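PDB 4MX6: TRAP-type C4-dicarboxylate:H+ symport system substrate-binding component DctP from Shewanella oneidensis, which binds succinate and probably delivers it and related C4-dicarboxylates to a TRAP-type transporter for uptake. Local coordinates for residues Asn48-Gln53 with Thr220-Tyr225; Arg111-Asp116 with Asp324-Asp329. One frame throughout, in Å; residues are numbered along the deposited sequence.

Contact 1. Residues Asn48-Gln53 with Thr220-Tyr225; sequences NTPKGQ and TWSNTY. With SIN (succinic acid), chain B.
The contact lies in the succinate-binding cleft of a TRAP-type solute-binding protein, where two helix starts, Thr49-Pro50 and Ser222, meet beside the ligand. Ser222 OG does the touching on its side, 3.5 Å from Pro50 CD and 3.8 Å from Thr49 CG2. The torsion of Ser222 (chi1 163°) sets OG opposite its backbone N and turns it to the other helix. No direct hydrogen bond joins the segments. A water bridges them, accepting a hydrogen bond from Ser222 OG and donating one to Asn48 O.

Both helices begin with an N-cap threonine. Thr49 OG1 accepts from Gly52 N at 3.0 Å and is also bonded to Ala46 O. Thr220 OG1 receives a weak bond from Asn223 N.

One residue of each helix reaches the same succinate carboxylate. The chain of Lys51 bends at chi3 (53°), which brings NZ to the carboxylate; NZ also bonds Ala99 O and makes a cation-pi contact with Tyr246. Tyr246, Lys104, Arg179 and Asn219 complete the site, and Asn219 OD1 also accepts from Asn223 ND2. The two carboxylate oxygens are shared out: Lys51 NZ donates to succinate O1 at 2.7 Å, and Asn223 ND2 to succinate O2 at 2.9 Å, nearly straight at 167°.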
loop_
_atom_site.group_PDB
_atom_site.type_symbol
_atom_site.label_atom_id
_atom_site.label_comp_id
_atom_site.label_asym_id
_atom_site.label_seq_id
_atom_site.Cartn_x
_atom_site.Cartn_y
_atom_site.Cartn_z
ATOM N N ASN A 48 -8.652 4.401 -11.765
ATOM C CA ASN A 48 -9.573 5.255 -11.023
ATOM C C ASN A 48 -9.458 4.978 -9.514
ATOM O O ASN A 48 -10.393 4.500 -8.861
ATOM C CB ASN A 48 -11.006 5.114 -11.549
ATOM C CG ASN A 48 -11.138 5.578 -12.989
ATOM O OD1 ASN A 48 -10.218 6.175 -13.556
ATOM N ND2 ASN A 48 -12.291 5.329 -13.581
ATOM N N THR A 49 -8.279 5.310 -8.995
ATOM C CA THR A 49 -7.835 5.013 -7.631
ATOM C C THR A 49 -6.884 6.129 -7.195
ATOM O O THR A 49 -6.425 6.896 -8.039
ATOM C CB THR A 49 -7.030 3.707 -7.587
ATOM O OG1 THR A 49 -5.857 3.841 -8.405
ATOM C CG2 THR A 49 -7.857 2.503 -8.041
ATOM N N PRO A 50 -6.543 6.213 -5.899
ATOM C CA PRO A 50 -5.593 7.270 -5.511
ATOM C C PRO A 50 -4.246 7.184 -6.246
ATOM O O PRO A 50 -3.757 8.220 -6.722
ATOM C CB PRO A 50 -5.443 7.096 -3.992
ATOM C CG PRO A 50 -6.055 5.748 -3.675
ATOM C CD PRO A 50 -7.110 5.541 -4.721
ATOM N N LYS A 51 -3.636 6.000 -6.350
ATOM C CA LYS A 51 -2.349 5.912 -7.036
ATOM C C LYS A 51 -2.508 6.112 -8.539
ATOM O O LYS A 51 -1.665 6.759 -9.168
ATOM C CB LYS A 51 -1.659 4.583 -6.722
ATOM C CG LYS A 51 -0.362 4.366 -7.475
ATOM C CD LYS A 51 0.550 3.336 -6.815
ATOM C CE LYS A 51 -0.164 2.024 -6.546
ATOM N NZ LYS A 51 0.754 1.035 -5.920
ATOM N N GLY A 52 -3.573 5.566 -9.125
ATOM C CA GLY A 52 -3.808 5.773 -10.545
ATOM C C GLY A 52 -3.924 7.250 -10.899
ATOM O O GLY A 52 -3.406 7.719 -11.931
ATOM N N GLN A 53 -4.643 7.985 -10.066
ATOM C CA GLN A 53 -4.848 9.409 -10.277
ATOM C C GLN A 53 -3.595 10.221 -9.964
ATOM O O GLN A 53 -3.307 11.200 -10.658
ATOM C CB GLN A 53 -6.037 9.906 -9.459
ATOM C CG GLN A 53 -7.373 9.326 -9.916
ATOM C CD GLN A 53 -7.681 9.671 -11.347
ATOM O OE1 GLN A 53 -7.981 10.822 -11.660
ATOM N NE2 GLN A 53 -7.617 8.675 -12.221
ATOM N N THR A 220 -7.964 -2.256 1.000
ATOM C CA THR A 220 -8.741 -1.060 1.232
ATOM C C THR A 220 -10.031 -1.097 0.427
ATOM O O THR A 220 -10.161 -1.862 -0.538
ATOM C CB THR A 220 -7.948 0.194 0.826
ATOM O OG1 THR A 220 -7.779 0.159 -0.599
ATOM C CG2 THR A 220 -6.582 0.240 1.527
ATOM N N TRP A 221 -10.984 -0.250 0.786
ATOM C CA TRP A 221 -12.222 -0.151 0.011
ATOM C C TRP A 221 -11.925 0.137 -1.461
ATOM O O TRP A 221 -12.585 -0.406 -2.335
ATOM C CB TRP A 221 -13.179 0.914 0.559
ATOM C CG TRP A 221 -13.654 0.659 1.948
ATOM C CD1 TRP A 221 -13.346 1.393 3.042
ATOM C CD2 TRP A 221 -14.526 -0.389 2.401
ATOM N NE1 TRP A 221 -13.955 0.881 4.148
ATOM C CE2 TRP A 221 -14.680 -0.219 3.793
ATOM C CE3 TRP A 221 -15.186 -1.449 1.778
ATOM C CZ2 TRP A 221 -15.468 -1.060 4.567
ATOM C CZ3 TRP A 221 -15.981 -2.274 2.558
ATOM C CH2 TRP A 221 -16.112 -2.067 3.935
ATOM N N SER A 222 -10.959 1.012 -1.736
ATOM C CA SER A 222 -10.673 1.403 -3.114
ATOM C C SER A 222 -10.206 0.225 -3.951
ATOM O O SER A 222 -10.672 0.056 -5.076
ATOM C CB SER A 222 -9.621 2.506 -3.157
ATOM O OG SER A 222 -9.062 2.627 -4.460
ATOM N N ASN A 223 -9.290 -0.586 -3.443
ATOM C CA ASN A 223 -8.867 -1.771 -4.191
ATOM C C ASN A 223 -9.977 -2.832 -4.273
ATOM O O ASN A 223 -10.161 -3.484 -5.309
ATOM C CB ASN A 223 -7.591 -2.371 -3.610
ATOM C CG ASN A 223 -6.339 -1.687 -4.128
ATOM O OD1 ASN A 223 -6.325 -1.112 -5.236
ATOM N ND2 ASN A 223 -5.276 -1.770 -3.356
ATOM N N THR A 224 -10.721 -2.997 -3.186
ATOM C CA THR A 224 -11.778 -3.995 -3.126
ATOM C C THR A 224 -12.832 -3.688 -4.190
ATOM O O THR A 224 -13.323 -4.602 -4.869
ATOM C CB THR A 224 -12.391 -4.033 -1.716
ATOM O OG1 THR A 224 -11.384 -4.375 -0.766
ATOM C CG2 THR A 224 -13.512 -5.047 -1.607
ATOM N N TYR A 225 -13.189 -2.412 -4.325
ATOM C CA TYR A 225 -14.158 -1.985 -5.329
ATOM C C TYR A 225 -13.611 -2.054 -6.749
ATOM O O TYR A 225 -14.202 -2.683 -7.628
ATOM C CB TYR A 225 -14.667 -0.567 -5.036
ATOM C CG TYR A 225 -15.601 -0.087 -6.117
ATOM C CD1 TYR A 225 -16.856 -0.649 -6.264
ATOM C CD2 TYR A 225 -15.212 0.878 -7.032
ATOM C CE1 TYR A 225 -17.715 -0.246 -7.271
ATOM C CE2 TYR A 225 -16.055 1.293 -8.048
ATOM C CZ TYR A 225 -17.311 0.727 -8.163
ATOM O OH TYR A 225 -18.163 1.137 -9.179
HETATM C C1 SIN B . -1.648 -1.588 -4.417
HETATM O O1 SIN B . -0.564 -1.121 -4.855
HETATM O O2 SIN B . -2.563 -0.868 -3.962
HETATM C C2 SIN B . -1.830 -3.084 -4.374
HETATM C C3 SIN B . -1.715 -3.563 -2.928
HETATM C C4 SIN B . -1.770 -5.065 -2.826
HETATM O O3 SIN B . -2.704 -5.598 -2.160
HETATM O O4 SIN B . -0.894 -5.764 -3.382
HETATM O O HOH W 1 -10.795 3.869 -6.057
#

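Contact 2. Residues Arg111-Asp116 with Asp324-Asp329; sequences RLQVFD and DQVGKD
The backbone of Gln113 and Val114, in a run with helical angles but without regular helical bonds, faces the last turn of helix 305-326 at Gln325 and Val326. Within the run, Phe115 N bonds Leu112 O and Asp116 N bonds Gln113 O. In the other segment the helix ends at Gly327. Its phi is positive, so helix 305-326 stops there, and the same glycine is the N-cap residue of helix 328-337.

Val326 is buried, has the largest share of the contact, and its two methyls have separate partners. Val326 CG1 presses on Val114 CB at 3.5 Å, tighter than a usual carbon contact. CG2 of Val326 rests against Gln113 CB at 3.7 Å.

Beside this apolar patch, the two glutamine side chains are joined by one hydrogen bond. Gln113 NE2 donates a hydrogen bond to Gln325 OE1 at 2.7 Å, with an N-H...O angle of 156°. The donor sits well above the carbonyl plane of Gln325, 44° out of it, so the bond does not follow a lone pair. The amide planes are 32° apart. Both chains run extended beyond CG, which brings the two amides together. Gln113 NE2 also makes a weak bond to Lys110 O.

A water adds a backbone link. It donates to Arg111 O and to Val326 O, 2.8 Å from each.

Around the contact, Gln113 also touches Phe322, one turn earlier on helix 305-326, and Val185 of helix 184-191, while Val114 packs on Leu120 of a loop. Behind the 111-116 run, Arg111, Leu112 and Phe115 lie against helix 134-139.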
loop_
_atom_site.group_PDB
_atom_site.type_symbol
_atom_site.label_atom_id
_atom_site.label_comp_id
_atom_site.label_asym_id
_atom_site.label_seq_id
_atom_site.Cartn_x
_atom_site.Cartn_y
_atom_site.Cartn_z
ATOM N N ARG A 111 13.462 -1.989 7.645
ATOM C CA ARG A 111 12.962 -0.910 8.487
ATOM C C ARG A 111 11.499 -0.550 8.213
ATOM O O ARG A 111 10.774 -0.135 9.134
ATOM C CB ARG A 111 13.850 0.322 8.337
ATOM C CG ARG A 111 15.233 0.138 8.968
ATOM C CD ARG A 111 16.185 1.277 8.609
ATOM N NE ARG A 111 15.673 2.574 9.042
ATOM C CZ ARG A 111 16.195 3.744 8.693
ATOM N NH1 ARG A 111 17.230 3.787 7.873
ATOM N NH2 ARG A 111 15.653 4.876 9.130
ATOM N N LEU A 112 11.043 -0.727 6.969
ATOM C CA LEU A 112 9.675 -0.359 6.604
ATOM C C LEU A 112 8.635 -1.350 7.123
ATOM O O LEU A 112 7.437 -1.064 7.067
ATOM C CB LEU A 112 9.544 -0.146 5.088
ATOM C CG LEU A 112 10.305 1.091 4.593
ATOM C CD1 LEU A 112 10.433 1.087 3.085
ATOM C CD2 LEU A 112 9.613 2.361 5.055
ATOM N N GLN A 113 9.101 -2.482 7.656
ATOM C CA GLN A 113 8.222 -3.487 8.247
ATOM C C GLN A 113 7.319 -2.908 9.326
ATOM O O GLN A 113 6.243 -3.441 9.588
ATOM C CB GLN A 113 9.050 -4.644 8.825
ATOM C CG GLN A 113 9.645 -5.515 7.753
ATOM C CD GLN A 113 10.340 -6.743 8.292
ATOM O OE1 GLN A 113 10.163 -7.840 7.763
ATOM N NE2 GLN A 113 11.140 -6.578 9.337
ATOM N N VAL A 114 7.763 -1.834 9.980
ATOM C CA VAL A 114 6.948 -1.183 10.994
ATOM C C VAL A 114 5.540 -0.869 10.474
ATOM O O VAL A 114 4.562 -1.008 11.206
ATOM C CB VAL A 114 7.644 0.076 11.555
ATOM C CG1 VAL A 114 7.844 1.148 10.492
ATOM C CG2 VAL A 114 6.859 0.619 12.753
ATOM N N PHE A 115 5.439 -0.461 9.215
ATOM C CA PHE A 115 4.156 -0.069 8.661
ATOM C C PHE A 115 3.146 -1.211 8.560
ATOM O O PHE A 115 1.949 -0.957 8.466
ATOM C CB PHE A 115 4.351 0.575 7.288
ATOM C CG PHE A 115 4.841 1.997 7.343
ATOM C CD1 PHE A 115 3.986 3.023 7.724
ATOM C CD2 PHE A 115 6.146 2.312 6.975
ATOM C CE1 PHE A 115 4.427 4.328 7.746
ATOM C CE2 PHE A 115 6.589 3.622 6.994
ATOM C CZ PHE A 115 5.725 4.631 7.380
ATOM N N ASP A 116 3.623 -2.456 8.545
ATOM C CA ASP A 116 2.760 -3.623 8.401
ATOM C C ASP A 116 2.205 -4.130 9.729
ATOM O O ASP A 116 1.371 -5.023 9.737
ATOM C CB ASP A 116 3.540 -4.764 7.756
ATOM C CG ASP A 116 3.704 -4.611 6.260
ATOM O OD1 ASP A 116 3.008 -3.758 5.677
ATOM O OD2 ASP A 116 4.520 -5.366 5.675
ATOM N N ASP A 324 12.944 -6.420 17.185
ATOM C CA ASP A 324 14.385 -6.213 16.958
ATOM C C ASP A 324 14.710 -5.601 15.593
ATOM O O ASP A 324 15.501 -4.653 15.511
ATOM C CB ASP A 324 15.160 -7.520 17.108
ATOM C CG ASP A 324 15.341 -7.925 18.547
ATOM O OD1 ASP A 324 16.338 -7.491 19.172
ATOM O OD2 ASP A 324 14.487 -8.683 19.047
ATOM N N GLN A 325 14.136 -6.158 14.529
ATOM C CA GLN A 325 14.407 -5.699 13.167
ATOM C C GLN A 325 13.902 -4.293 12.930
ATOM O O GLN A 325 14.469 -3.536 12.134
ATOM C CB GLN A 325 13.718 -6.602 12.143
ATOM C CG GLN A 325 14.212 -8.030 12.095
ATOM C CD GLN A 325 13.395 -8.873 11.133
ATOM O OE1 GLN A 325 13.032 -8.421 10.048
ATOM N NE2 GLN A 325 13.076 -10.097 11.538
ATOM N N VAL A 326 12.805 -3.953 13.586
ATOM C CA VAL A 326 12.127 -2.718 13.286
ATOM C C VAL A 326 12.645 -1.603 14.174
ATOM O O VAL A 326 12.746 -0.450 13.747
ATOM C CB VAL A 326 10.621 -2.897 13.464
ATOM C CG1 VAL A 326 9.947 -1.562 13.578
ATOM C CG2 VAL A 326 10.054 -3.723 12.301
ATOM N N GLY A 327 12.988 -1.967 15.407
ATOM C CA GLY A 327 13.429 -1.016 16.414
ATOM C C GLY A 327 12.318 -0.712 17.401
ATOM O O GLY A 327 11.275 -0.189 17.031
ATOM N N LYS A 328 12.544 -1.024 18.672
ATOM C CA LYS A 328 11.562 -0.700 19.700
ATOM C C LYS A 328 11.249 0.794 19.709
ATOM O O LYS A 328 10.103 1.186 19.892
ATOM C CB LYS A 328 12.033 -1.128 21.079
ATOM C CG LYS A 328 10.971 -0.918 22.140
ATOM C CD LYS A 328 11.161 -1.877 23.293
ATOM C CE LYS A 328 10.161 -1.662 24.432
ATOM N NZ LYS A 328 10.328 -0.326 25.101
ATOM N N ASP A 329 12.279 1.617 19.519
ATOM C CA ASP A 329 12.125 3.067 19.485
ATOM C C ASP A 329 11.172 3.496 18.366
ATOM O O ASP A 329 10.374 4.415 18.540
ATOM C CB ASP A 329 13.487 3.766 19.297
ATOM C CG ASP A 329 14.458 3.528 20.455
ATOM O OD1 ASP A 329 14.031 3.052 21.526
ATOM O OD2 ASP A 329 15.662 3.841 20.291
HETATM O O HOH W 2 11.961 0.979 11.418
#

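Overall arrangement
From the N terminus, strand 37-42 leads to residues 48-53 of contact 1. The chain then passes 111-116, the first half of contact 2, before it returns at 220-225 to close contact 1. That loop spans 166 residues. Contact 2 closes later, at 324-329 near the C terminus, over 207 residues. The two loops therefore cross rather than nest. The contacts lie on opposite sides of the chain's centre, with their own centres 26 Å apart, and do not touch. Contact 1 joins the starts of helices 50-65 and 221-226 at the ligand. Contact 2 ties the loop before helix 124-132 to the junction of the two C-terminal helices.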